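Local coordinates for glycoside hydrolase family 31 (Trueperella pyogenes, PDB 5I0F), which degrades cycloalternan and, as a retaining family 31 glycoside hydrolase, works through a covalent glycosyl-enzyme intermediate, at residues R162-L167 / L249-L254; F228-T233 / P262-N267. All blocks are in the same frame, centred on the assembly; numbering follows the deposited sequence.

Contact 1. Residues R162-L167 / L249-L254; sequences RVKFAL and LIEVDL. With CA (calcium ion), chain K.
Val-163 and Val-252, and Phe-165 and Ile-250, form the hydrogen-bonded pairs that join antiparallel strands 160-168 and 247-253. These are the two central strands of a six-stranded antiparallel sheet. Each pair makes both of its backbone bonds. Ile-250 N donates to Phe-165 O at 2.8 Å. Val-252 N gives to Val-163 O at 2.9 Å. On its other side strand 160-168 is backbone-bonded to strand 152-155, Arg-162 with Leu-154 and Lys-164 with Leu-152.

Arg-162, Lys-164 and Glu-251 stand on one face. Arg-162 NE donates to Glu-251 OE1 at 2.7 Å in a salt bridge. The oxygen lies in the guanidinium plane and uses its anti lone pair. The two flat groups are nearly coplanar. The bond from NH2 to the same oxygen is weak, but a water accepts from NH2 and donates to OE1. Lys-164 makes no direct ion pair with Glu-251; a second water links NZ to OE2. Lys-164 also makes a cation-pi contact with Trp-131.

The face with Val-163, Phe-165, Ile-250 and Val-252 is apolar and buried. Phe-165 has CG between its backbone N and carbonyl carbon (chi1 64°), and the ring turns one face to Ile-250, whose CB makes a CH-pi contact 4.2 Å from the Phe-165 ring centroid, toward the rim. Val-252 CG2 touches Phe-165 CE1 obliquely.

The strand 247-253 ends at a calcium ion, completed by Asp-486 and three waters. Both carboxylate oxygens of Asp-253 bind it, and Leu-254 O binds it at 2.3 Å.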
ATOM      1  N   ARG A 162     -18.833  14.539  -9.206  1.00 26.58           N
ATOM      2  CA  ARG A 162     -17.386  14.671  -9.484  1.00 25.84           C
ATOM      3  C   ARG A 162     -17.085  16.060 -10.033  1.00 25.71           C
ATOM      4  O   ARG A 162     -17.986  16.778 -10.485  1.00 25.33           O
ATOM      5  CB  ARG A 162     -16.922  13.621 -10.499  1.00 26.26           C
ATOM      6  CG  ARG A 162     -17.010  12.181 -10.007  1.00 27.26           C
ATOM      7  CD  ARG A 162     -15.959  11.275 -10.630  1.00 27.61           C
ATOM      8  NE  ARG A 162     -16.162  11.133 -12.066  1.00 28.78           N
ATOM      9  CZ  ARG A 162     -17.028  10.302 -12.641  1.00 30.49           C
ATOM     10  NH1 ARG A 162     -17.826   9.516 -11.924  1.00 31.39           N
ATOM     11  NH2 ARG A 162     -17.114  10.269 -13.962  1.00 32.88           N
ATOM     12  N   VAL A 163     -15.814  16.433 -10.018  1.00 24.46           N
ATOM     13  CA  VAL A 163     -15.395  17.664 -10.677  1.00 24.71           C
ATOM     14  C   VAL A 163     -14.104  17.382 -11.403  1.00 24.13           C
ATOM     15  O   VAL A 163     -13.301  16.579 -10.940  1.00 22.86           O
ATOM     16  CB  VAL A 163     -15.234  18.823  -9.671  1.00 25.00           C
ATOM     17  CG1 VAL A 163     -14.189  18.515  -8.596  1.00 24.88           C
ATOM     18  CG2 VAL A 163     -14.899  20.137 -10.376  1.00 25.74           C
ATOM     19  N   LYS A 164     -13.904  18.028 -12.539  1.00 24.31           N
ATOM     20  CA  LYS A 164     -12.576  18.036 -13.126  1.00 25.17           C
ATOM     21  C   LYS A 164     -12.108  19.439 -13.449  1.00 24.45           C
ATOM     22  O   LYS A 164     -12.905  20.343 -13.707  1.00 23.95           O
ATOM     23  CB  LYS A 164     -12.453  17.089 -14.320  1.00 26.48           C
ATOM     24  CG  LYS A 164     -13.323  17.396 -15.492  1.00 28.07           C
ATOM     25  CD  LYS A 164     -13.512  16.150 -16.359  1.00 29.36           C
ATOM     26  CE  LYS A 164     -14.408  16.503 -17.540  1.00 30.84           C
ATOM     27  NZ  LYS A 164     -14.560  15.383 -18.497  1.00 31.42           N
ATOM     28  N   PHE A 165     -10.801  19.611 -13.387  1.00 23.88           N
ATOM     29  CA  PHE A 165     -10.173  20.906 -13.636  1.00 23.94           C
ATOM     30  C   PHE A 165      -8.720  20.675 -14.050  1.00 23.47           C
ATOM     31  O   PHE A 165      -8.245  19.535 -14.024  1.00 23.22           O
ATOM     32  CB  PHE A 165     -10.310  21.825 -12.408  1.00 23.99           C
ATOM     33  CG  PHE A 165      -9.606  21.329 -11.188  1.00 24.11           C
ATOM     34  CD1 PHE A 165     -10.248  20.477 -10.291  1.00 24.58           C
ATOM     35  CD2 PHE A 165      -8.287  21.696 -10.940  1.00 24.16           C
ATOM     36  CE1 PHE A 165      -9.584  20.018  -9.155  1.00 24.65           C
ATOM     37  CE2 PHE A 165      -7.617  21.235  -9.816  1.00 24.49           C
ATOM     38  CZ  PHE A 165      -8.270  20.398  -8.917  1.00 24.40           C
ATOM     39  N   ALA A 166      -8.040  21.738 -14.459  1.00 23.08           N
ATOM     40  CA  ALA A 166      -6.697  21.619 -15.016  1.00 22.67           C
ATOM     41  C   ALA A 166      -5.716  22.588 -14.404  1.00 23.24           C
ATOM     42  O   ALA A 166      -6.083  23.691 -13.958  1.00 23.73           O
ATOM     43  CB  ALA A 166      -6.725  21.798 -16.520  1.00 22.69           C
ATOM     44  N   LEU A 167      -4.457  22.150 -14.394  1.00 23.34           N
ATOM     45  CA  LEU A 167      -3.318  22.985 -14.056  1.00 23.55           C
ATOM     46  C   LEU A 167      -2.338  23.026 -15.226  1.00 24.04           C
ATOM     47  O   LEU A 167      -2.107  22.012 -15.916  1.00 23.21           O
ATOM     48  CB  LEU A 167      -2.588  22.429 -12.837  1.00 23.54           C
ATOM     49  CG  LEU A 167      -3.413  22.087 -11.606  1.00 23.33           C
ATOM     50  CD1 LEU A 167      -2.466  21.533 -10.553  1.00 23.70           C
ATOM     51  CD2 LEU A 167      -4.130  23.311 -11.077  1.00 23.86           C
ATOM     52  N   LEU A 249      -4.698  17.291 -15.925  0.50 21.48           N
ATOM     53  CA  LEU A 249      -6.137  17.215 -15.706  0.50 21.63           C
ATOM     54  C   LEU A 249      -6.377  16.403 -14.446  0.50 21.14           C
ATOM     55  O   LEU A 249      -5.866  15.283 -14.324  0.50 20.32           O
ATOM     56  CB  LEU A 249      -6.832  16.537 -16.882  0.50 22.44           C
ATOM     57  CG  LEU A 249      -6.423  16.989 -18.284  0.50 23.05           C
ATOM     58  CD1 LEU A 249      -7.212  16.220 -19.337  0.50 23.63           C
ATOM     59  CD2 LEU A 249      -6.603  18.486 -18.450  0.50 23.66           C
ATOM     60  N   ILE A 250      -7.134  16.980 -13.516  1.00 20.83           N
ATOM     61  CA  ILE A 250      -7.396  16.390 -12.211  1.00 20.62           C
ATOM     62  C   ILE A 250      -8.888  16.160 -12.137  1.00 21.17           C
ATOM     63  O   ILE A 250      -9.658  17.072 -12.429  1.00 21.60           O
ATOM     64  CB  ILE A 250      -6.949  17.344 -11.081  1.00 20.64           C
ATOM     65  CG1 ILE A 250      -5.439  17.586 -11.193  1.00 20.62           C
ATOM     66  CG2 ILE A 250      -7.254  16.764  -9.690  1.00 20.16           C
ATOM     67  CD1 ILE A 250      -4.881  18.530 -10.160  1.00 21.29           C
ATOM     68  N   GLU A 251      -9.295  14.960 -11.739  1.00 20.85           N
ATOM     69  CA  GLU A 251     -10.695  14.646 -11.485  1.00 21.50           C
ATOM     70  C   GLU A 251     -10.823  14.151 -10.038  1.00 21.53           C
ATOM     71  O   GLU A 251      -9.999  13.379  -9.563  1.00 20.02           O
ATOM     72  CB  GLU A 251     -11.193  13.620 -12.494  1.00 22.79           C
ATOM     73  CG  GLU A 251     -12.693  13.410 -12.498  1.00 24.58           C
ATOM     74  CD  GLU A 251     -13.229  12.793 -13.796  1.00 26.29           C
ATOM     75  OE1 GLU A 251     -14.349  12.228 -13.754  1.00 27.35           O
ATOM     76  OE2 GLU A 251     -12.554  12.866 -14.850  1.00 26.41           O
ATOM     77  N   VAL A 252     -11.863  14.614  -9.352  1.00 21.60           N
ATOM     78  CA  VAL A 252     -12.016  14.430  -7.927  1.00 21.78           C
ATOM     79  C   VAL A 252     -13.419  13.892  -7.654  1.00 22.61           C
ATOM     80  O   VAL A 252     -14.425  14.472  -8.116  1.00 22.63           O
ATOM     81  CB  VAL A 252     -11.837  15.780  -7.204  1.00 22.14           C
ATOM     82  CG1 VAL A 252     -11.940  15.615  -5.703  1.00 22.93           C
ATOM     83  CG2 VAL A 252     -10.520  16.442  -7.601  1.00 22.22           C
ATOM     84  N   ASP A 253     -13.501  12.793  -6.916  1.00 22.76           N
ATOM     85  CA  ASP A 253     -14.794  12.299  -6.406  1.00 24.78           C
ATOM     86  C   ASP A 253     -15.297  13.258  -5.321  1.00 25.67           C
ATOM     87  O   ASP A 253     -14.510  13.738  -4.491  1.00 25.45           O
ATOM     88  CB  ASP A 253     -14.650  10.870  -5.877  1.00 25.14           C
ATOM     89  CG  ASP A 253     -15.911  10.346  -5.229  1.00 27.22           C
ATOM     90  OD1 ASP A 253     -17.007  10.498  -5.806  1.00 27.66           O
ATOM     91  OD2 ASP A 253     -15.830   9.780  -4.105  1.00 28.60           O
ATOM     92  N   LEU A 254     -16.598  13.551  -5.345  1.00 27.57           N
ATOM     93  CA  LEU A 254     -17.234  14.423  -4.362  1.00 29.74           C
ATOM     94  C   LEU A 254     -18.150  13.636  -3.407  1.00 32.58           C
ATOM     95  O   LEU A 254     -18.260  12.429  -3.541  1.00 31.80           O
ATOM     96  CB  LEU A 254     -18.009  15.526  -5.078  1.00 29.65           C
ATOM     97  CG  LEU A 254     -17.145  16.459  -5.936  1.00 29.41           C
ATOM     98  CD1 LEU A 254     -18.028  17.432  -6.700  1.00 29.94           C
ATOM     99  CD2 LEU A 254     -16.121  17.194  -5.083  1.00 29.36           C
TER
HETATM  100 CA    CA K 812     -18.375  10.146  -3.608  1.00 42.80          CA
HETATM  101  O   HOH W   1     -15.615  10.789 -16.130  1.00 45.36           O
HETATM  102  O   HOH W   2     -13.996  12.708 -17.258  1.00 40.94           O
HETATM  103  O   HOH W   3     -20.499   9.761  -2.410  1.00 41.59           O
HETATM  104  O   HOH W   4     -19.807  11.131  -5.460  1.00 42.91           O
HETATM  105  O   HOH W   5     -18.269   7.914  -4.279  1.00 35.90           O

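Contact 2. Residues F228-T233 / P262-N267; sequences FHVETT and PVVRVN
Asn-267 lies beside His-229 and points the same way, with the amide and imidazole planes 36° apart. From this position ND2 serves two acceptors, each in the amide plane. One is His-229 ND1, at 3.2 Å from Asn-267 ND2. The donor lies well out of the imidazole plane, so the bond meets the ring at a slant. The other is Glu-231 OE2, 2.6 Å from Asn-267 ND2, in a bond that is nearly straight at 171°. Here the carboxylate uses its anti lone pair. The Glu-231 chain is extended, with CG anti to the backbone N (chi1 -158°), which carries the carboxylate across to the amide.

The other end of the amide is held by Arg-265. Its NE and NH2 approach Asn-267 OD1 side-on, and the oxygen lies in the guanidinium plane. NH2 meets a lone pair of OD1, while NE comes from above the carbonyl plane. A water donates to both Asn-267 OD1 and Glu-231 OE2. These bonds fix the amide's rotation. Arg-265 NH1 is in turn salt-bridged to Asp-140 on the neighbouring strand.

On the opposite face, the side chains of Val-230 and Val-264 are set at an angle and meet CG1 to CG1 at 4.0 Å, and Phe-228 CB touches Val-266 CG1. In the backbone, His-229 and Asn-267 form an antiparallel hydrogen-bonded pair, and Glu-231 N donates to Arg-265 O at 2.9 Å. Glu-231 is the centre of an inverse gamma turn. The apolar face packs on strands 160-168 and 247-253, the arrangement of a beta-sandwich with two facing sheets.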
ATOM      1  N   PHE A 228       1.192  20.686  -5.655  1.00 21.30           N
ATOM      2  CA  PHE A 228      -0.224  20.763  -5.358  1.00 21.56           C
ATOM      3  C   PHE A 228      -0.674  19.549  -4.570  1.00 20.77           C
ATOM      4  O   PHE A 228      -0.095  18.473  -4.695  1.00 19.37           O
ATOM      5  CB  PHE A 228      -1.035  20.885  -6.638  1.00 21.82           C
ATOM      6  CG  PHE A 228      -0.887  19.724  -7.566  1.00 22.26           C
ATOM      7  CD1 PHE A 228       0.168  19.682  -8.495  1.00 23.00           C
ATOM      8  CD2 PHE A 228      -1.819  18.686  -7.557  1.00 22.45           C
ATOM      9  CE1 PHE A 228       0.315  18.607  -9.348  1.00 23.04           C
ATOM     10  CE2 PHE A 228      -1.672  17.605  -8.416  1.00 22.73           C
ATOM     11  CZ  PHE A 228      -0.603  17.565  -9.312  1.00 22.56           C
ATOM     12  N   HIS A 229      -1.724  19.750  -3.783  1.00 20.93           N
ATOM     13  CA  HIS A 229      -2.293  18.714  -2.949  1.00 20.65           C
ATOM     14  C   HIS A 229      -3.782  18.913  -2.951  1.00 20.68           C
ATOM     15  O   HIS A 229      -4.264  19.929  -2.467  1.00 21.10           O
ATOM     16  CB  HIS A 229      -1.711  18.778  -1.537  1.00 21.03           C
ATOM     17  CG  HIS A 229      -2.482  18.000  -0.508  1.00 21.35           C
ATOM     18  ND1 HIS A 229      -2.730  18.493   0.750  1.00 21.71           N
ATOM     19  CD2 HIS A 229      -3.062  16.775  -0.553  1.00 21.43           C
ATOM     20  CE1 HIS A 229      -3.415  17.605   1.444  1.00 22.39           C
ATOM     21  NE2 HIS A 229      -3.623  16.547   0.678  1.00 21.80           N
ATOM     22  N   VAL A 230      -4.514  17.956  -3.506  1.00 20.42           N
ATOM     23  CA  VAL A 230      -5.959  18.022  -3.459  1.00 20.89           C
ATOM     24  C   VAL A 230      -6.315  17.550  -2.037  1.00 21.45           C
ATOM     25  O   VAL A 230      -6.059  16.409  -1.697  1.00 19.87           O
ATOM     26  CB  VAL A 230      -6.627  17.131  -4.528  1.00 21.04           C
ATOM     27  CG1 VAL A 230      -8.145  17.331  -4.533  1.00 21.50           C
ATOM     28  CG2 VAL A 230      -6.051  17.410  -5.915  1.00 21.01           C
ATOM     29  N   GLU A 231      -6.871  18.440  -1.215  1.00 22.56           N
ATOM     30  CA  GLU A 231      -7.098  18.141   0.203  1.00 24.42           C
ATOM     31  C   GLU A 231      -8.386  17.351   0.398  1.00 24.06           C
ATOM     32  O   GLU A 231      -9.437  17.887   0.730  1.00 24.01           O
ATOM     33  CB  GLU A 231      -7.067  19.400   1.097  1.00 26.80           C
ATOM     34  CG  GLU A 231      -6.759  19.038   2.564  1.00 28.76           C
ATOM     35  CD  GLU A 231      -6.565  20.242   3.464  1.00 31.47           C
ATOM     36  OE1 GLU A 231      -7.254  20.337   4.490  1.00 36.17           O
ATOM     37  OE2 GLU A 231      -5.743  21.113   3.168  1.00 32.05           O
ATOM     38  N   THR A 232      -8.268  16.045   0.175  1.00 23.09           N
ATOM     39  CA  THR A 232      -9.391  15.132   0.226  1.00 22.57           C
ATOM     40  C   THR A 232      -8.853  13.734   0.504  1.00 22.12           C
ATOM     41  O   THR A 232      -7.687  13.457   0.179  1.00 21.39           O
ATOM     42  CB  THR A 232     -10.169  15.113  -1.100  1.00 22.62           C
ATOM     43  OG1 THR A 232     -11.340  14.296  -0.949  1.00 23.03           O
ATOM     44  CG2 THR A 232      -9.330  14.549  -2.270  1.00 22.32           C
ATOM     45  N   THR A 233      -9.693  12.884   1.089  1.00 21.63           N
ATOM     46  CA  THR A 233      -9.425  11.429   1.160  1.00 21.73           C
ATOM     47  C   THR A 233     -10.304  10.607   0.218  1.00 21.68           C
ATOM     48  O   THR A 233     -10.253   9.372   0.230  1.00 21.76           O
ATOM     49  CB  THR A 233      -9.514  10.883   2.605  1.00 21.73           C
ATOM     50  OG1 THR A 233     -10.843  11.065   3.100  1.00 22.18           O
ATOM     51  CG2 THR A 233      -8.503  11.605   3.523  1.00 22.13           C
ATOM     52  N   PRO A 262     -20.467  22.052  -3.310  1.00 41.62           N
ATOM     53  CA  PRO A 262     -19.153  21.437  -3.285  1.00 38.88           C
ATOM     54  C   PRO A 262     -18.055  22.495  -3.368  1.00 37.18           C
ATOM     55  O   PRO A 262     -18.102  23.380  -4.220  1.00 36.89           O
ATOM     56  CB  PRO A 262     -19.167  20.524  -4.516  1.00 39.00           C
ATOM     57  CG  PRO A 262     -20.118  21.173  -5.448  1.00 40.23           C
ATOM     58  CD  PRO A 262     -21.142  21.865  -4.609  1.00 40.95           C
ATOM     59  N   VAL A 263     -17.090  22.398  -2.462  1.00 35.75           N
ATOM     60  CA  VAL A 263     -15.887  23.215  -2.482  1.00 35.13           C
ATOM     61  C   VAL A 263     -14.724  22.247  -2.412  1.00 33.34           C
ATOM     62  O   VAL A 263     -14.684  21.412  -1.514  1.00 34.90           O
ATOM     63  CB  VAL A 263     -15.855  24.203  -1.292  1.00 35.71           C
ATOM     64  CG1 VAL A 263     -14.555  24.991  -1.280  1.00 35.35           C
ATOM     65  CG2 VAL A 263     -17.057  25.154  -1.358  1.00 37.13           C
ATOM     66  N   VAL A 264     -13.805  22.332  -3.367  1.00 31.46           N
ATOM     67  CA  VAL A 264     -12.593  21.533  -3.367  1.00 30.09           C
ATOM     68  C   VAL A 264     -11.388  22.400  -3.019  1.00 28.81           C
ATOM     69  O   VAL A 264     -11.082  23.334  -3.734  1.00 30.48           O
ATOM     70  CB  VAL A 264     -12.351  20.893  -4.753  1.00 30.56           C
ATOM     71  CG1 VAL A 264     -11.082  20.053  -4.748  1.00 29.58           C
ATOM     72  CG2 VAL A 264     -13.556  20.063  -5.171  1.00 31.23           C
ATOM     73  N   ARG A 265     -10.695  22.078  -1.941  1.00 27.12           N
ATOM     74  CA  ARG A 265      -9.493  22.811  -1.551  1.00 27.13           C
ATOM     75  C   ARG A 265      -8.284  22.144  -2.194  1.00 25.63           C
ATOM     76  O   ARG A 265      -8.129  20.918  -2.105  1.00 24.54           O
ATOM     77  CB  ARG A 265      -9.356  22.845  -0.028  1.00 27.99           C
ATOM     78  CG  ARG A 265      -8.016  23.309   0.521  1.00 29.04           C
ATOM     79  CD  ARG A 265      -7.699  24.753   0.197  1.00 30.44           C
ATOM     80  NE  ARG A 265      -6.326  25.086   0.576  1.00 31.48           N
ATOM     81  CZ  ARG A 265      -5.738  26.267   0.379  1.00 33.81           C
ATOM     82  NH1 ARG A 265      -6.396  27.281  -0.190  1.00 35.28           N
ATOM     83  NH2 ARG A 265      -4.475  26.442   0.761  1.00 33.68           N
ATOM     84  N   VAL A 266      -7.450  22.950  -2.846  1.00 24.86           N
ATOM     85  CA  VAL A 266      -6.173  22.501  -3.384  1.00 24.21           C
ATOM     86  C   VAL A 266      -5.073  23.361  -2.778  1.00 24.34           C
ATOM     87  O   VAL A 266      -4.981  24.559  -3.073  1.00 24.44           O
ATOM     88  CB  VAL A 266      -6.131  22.616  -4.919  1.00 24.04           C
ATOM     89  CG1 VAL A 266      -4.795  22.103  -5.454  1.00 23.74           C
ATOM     90  CG2 VAL A 266      -7.299  21.851  -5.525  1.00 24.19           C
ATOM     91  N   ASN A 267      -4.240  22.765  -1.930  1.00 23.99           N
ATOM     92  CA  ASN A 267      -3.088  23.472  -1.391  1.00 24.51           C
ATOM     93  C   ASN A 267      -2.014  23.540  -2.469  1.00 24.49           C
ATOM     94  O   ASN A 267      -1.886  22.627  -3.303  1.00 23.54           O
ATOM     95  CB  ASN A 267      -2.532  22.783  -0.154  1.00 24.88           C
ATOM     96  CG  ASN A 267      -3.549  22.664   0.962  1.00 25.73           C
ATOM     97  OD1 ASN A 267      -4.101  23.663   1.441  1.00 26.11           O
ATOM     98  ND2 ASN A 267      -3.808  21.436   1.391  1.00 25.96           N
TER
HETATM   99  O   HOH W   6      -5.163  23.869   3.930  1.00 35.99           O
HETATM  100  O   HOH W   7     -11.133  19.504  -0.802  1.00 38.35           O

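Overall arrangement
From the N terminus, strand 160-168 comes first, followed by 225-230, 247-253 and 263-271. Contact 1 closes the loop from 167 to 249. Contact 2 closes the shorter loop from 233 to 262. Their segments alternate, so the two loops cross and neither holds the other. Each contact lies in its own sheet: contact 1 in the six-stranded antiparallel sheet, contact 2 in the five-stranded mixed one. The chain changes sheets more than once, for example between 225-230 and 236-240 and again between 247-253 and 263-271. The sheets meet through apolar side chains, with Phe-228 on Ile-250 and Leu-167, Val-264 on Val-163, and Val-266 on Phe-165.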